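Local atomic coordinates of HP0958 (Helicobacter pylori, PDB entry 3NA7), a protein that is probably a chaperone and post-transcriptional regulator of flagellar biogenesis and export, built from a coiled-coil hairpin and a zinc-ribbon domain. Residues N118-K121 / R122-K126. Sequence-based numbering, arbitrary orientation.
Sequences NEIK and RKSEK
R122 folds its side chain back over the previous turn of the helix, where one face of its guanidinium covers N118 O and K121 CB. Its chain bends at chi2 (-31°) and again at chi3, which swings the guanidinium across the helix surface. CB of K121 sits toward the rim of the group. The backbone O of N118 lies over the same face, 3.5 Å from R122 NE. N118 runs alongside R122 and points the same way. Its amide plane is turned 34° from the guanidinium plane, and N118 OD1 is 3.9 Å from R122 NH2, too far for a firm bond.

E125, one turn further on, meets the edge of the guanidinium in its plane. R122 NH1 and E125 OE1 form a salt bridge at 2.6 Å, but the hydrogen-bond angle of 116° is poor, so its hydrogen-bond component is weak. The K121 chain crosses that of E125 at a slant. Its CG is 4.0 Å from E125 OE1. Its NZ is 4.4 Å from that oxygen, opposite charges near each other but beyond a salt bridge. K121 NZ is also 4.1 Å from R122 NH1, a like-charged pair that the nearby carboxylate probably moderates.

Regular backbone bonds from R122, K123, S124 and E125 to the residues four earlier hold the turns together. S124 OG adds a weak second bond to I120 O, at 3.4 Å. K123 extends away from the R122 cluster, and its NZ forms a salt bridge with E54. I120 packs on L58 and K59.

Both E54 and L58 belong to helix 24-85, the antiparallel partner of helix 91-171. The spacing of three and four residues is that of any solvent-facing alpha-helix. The other face, where I120 and K123 meet helix 24-85, is that of one arm of the antiparallel coiled-coil hairpin.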
loop_
_atom_site.group_PDB
_atom_site.type_symbol
_atom_site.label_atom_id
_atom_site.label_comp_id
_atom_site.label_asym_id
_atom_site.label_seq_id
_atom_site.Cartn_x
_atom_site.Cartn_y
_atom_site.Cartn_z
ATOM N N ASN A 118 -22.863 -21.005 14.745
ATOM C CA ASN A 118 -23.199 -20.552 13.392
ATOM C C ASN A 118 -22.261 -19.474 12.863
ATOM O O ASN A 118 -21.894 -19.509 11.699
ATOM C CB ASN A 118 -24.663 -20.105 13.253
ATOM C CG ASN A 118 -25.639 -21.285 13.215
ATOM O OD1 ASN A 118 -25.232 -22.430 13.008
ATOM N ND2 ASN A 118 -26.939 -21.007 13.416
ATOM N N GLU A 119 -21.869 -18.527 13.715
ATOM C CA GLU A 119 -20.966 -17.450 13.307
ATOM C C GLU A 119 -19.581 -18.051 13.014
ATOM O O GLU A 119 -18.959 -17.707 12.017
ATOM C CB GLU A 119 -20.889 -16.387 14.405
ATOM C CG GLU A 119 -20.384 -15.020 13.985
ATOM C CD GLU A 119 -20.531 -13.958 15.089
ATOM O OE1 GLU A 119 -19.815 -12.929 15.015
ATOM O OE2 GLU A 119 -21.355 -14.142 16.027
ATOM N N ILE A 120 -19.132 -18.964 13.875
ATOM C CA ILE A 120 -17.873 -19.662 13.697
ATOM C C ILE A 120 -17.834 -20.338 12.317
ATOM O O ILE A 120 -16.893 -20.123 11.539
ATOM C CB ILE A 120 -17.655 -20.695 14.807
ATOM C CG1 ILE A 120 -17.299 -20.014 16.122
ATOM C CG2 ILE A 120 -16.543 -21.729 14.434
ATOM C CD1 ILE A 120 -17.521 -20.920 17.349
ATOM N N LYS A 121 -18.871 -21.112 12.009
ATOM C CA LYS A 121 -19.005 -21.796 10.732
ATOM C C LYS A 121 -18.916 -20.845 9.522
ATOM O O LYS A 121 -18.249 -21.174 8.531
ATOM C CB LYS A 121 -20.326 -22.549 10.718
ATOM C CG LYS A 121 -20.377 -23.830 9.919
ATOM C CD LYS A 121 -21.450 -24.786 10.514
ATOM C CE LYS A 121 -21.637 -26.057 9.672
ATOM N NZ LYS A 121 -22.575 -25.891 8.510
ATOM N N ARG A 122 -19.578 -19.683 9.591
ATOM C CA ARG A 122 -19.533 -18.706 8.491
ATOM C C ARG A 122 -18.114 -18.209 8.267
ATOM O O ARG A 122 -17.706 -17.959 7.132
ATOM C CB ARG A 122 -20.471 -17.497 8.680
ATOM C CG ARG A 122 -21.998 -17.759 8.689
ATOM C CD ARG A 122 -22.470 -18.962 7.816
ATOM N NE ARG A 122 -23.451 -19.777 8.556
ATOM C CZ ARG A 122 -23.566 -21.110 8.504
ATOM N NH1 ARG A 122 -22.772 -21.839 7.728
ATOM N NH2 ARG A 122 -24.490 -21.721 9.243
ATOM N N LYS A 123 -17.375 -18.051 9.353
ATOM C CA LYS A 123 -16.000 -17.601 9.257
ATOM C C LYS A 123 -15.126 -18.674 8.628
ATOM O O LYS A 123 -14.264 -18.338 7.833
ATOM C CB LYS A 123 -15.454 -17.145 10.615
ATOM C CG LYS A 123 -16.135 -15.833 11.125
ATOM C CD LYS A 123 -15.450 -15.276 12.375
ATOM C CE LYS A 123 -16.183 -14.051 12.938
ATOM N NZ LYS A 123 -16.025 -12.814 12.108
ATOM N N SER A 124 -15.356 -19.945 8.976
ATOM C CA SER A 124 -14.615 -21.069 8.405
ATOM C C SER A 124 -14.916 -21.225 6.903
ATOM O O SER A 124 -14.014 -21.569 6.127
ATOM C CB SER A 124 -14.928 -22.382 9.133
ATOM O OG SER A 124 -14.504 -22.333 10.480
ATOM N N GLU A 125 -16.174 -20.979 6.505
ATOM C CA GLU A 125 -16.529 -20.921 5.086
ATOM C C GLU A 125 -15.793 -19.799 4.369
ATOM O O GLU A 125 -15.303 -19.994 3.252
ATOM C CB GLU A 125 -18.032 -20.753 4.877
ATOM C CG GLU A 125 -18.827 -22.020 5.042
ATOM C CD GLU A 125 -20.309 -21.762 5.379
ATOM O OE1 GLU A 125 -20.884 -22.586 6.124
ATOM O OE2 GLU A 125 -20.891 -20.743 4.921
ATOM N N LYS A 126 -15.712 -18.628 5.012
ATOM C CA LYS A 126 -15.001 -17.502 4.417
ATOM C C LYS A 126 -13.509 -17.810 4.281
ATOM O O LYS A 126 -12.901 -17.470 3.273
ATOM C CB LYS A 126 -15.220 -16.208 5.210
ATOM C CG LYS A 126 -14.412 -15.007 4.716
ATOM C CD LYS A 126 -14.873 -14.598 3.302
ATOM C CE LYS A 126 -14.215 -13.312 2.842
ATOM N NZ LYS A 126 -14.714 -12.981 1.496
#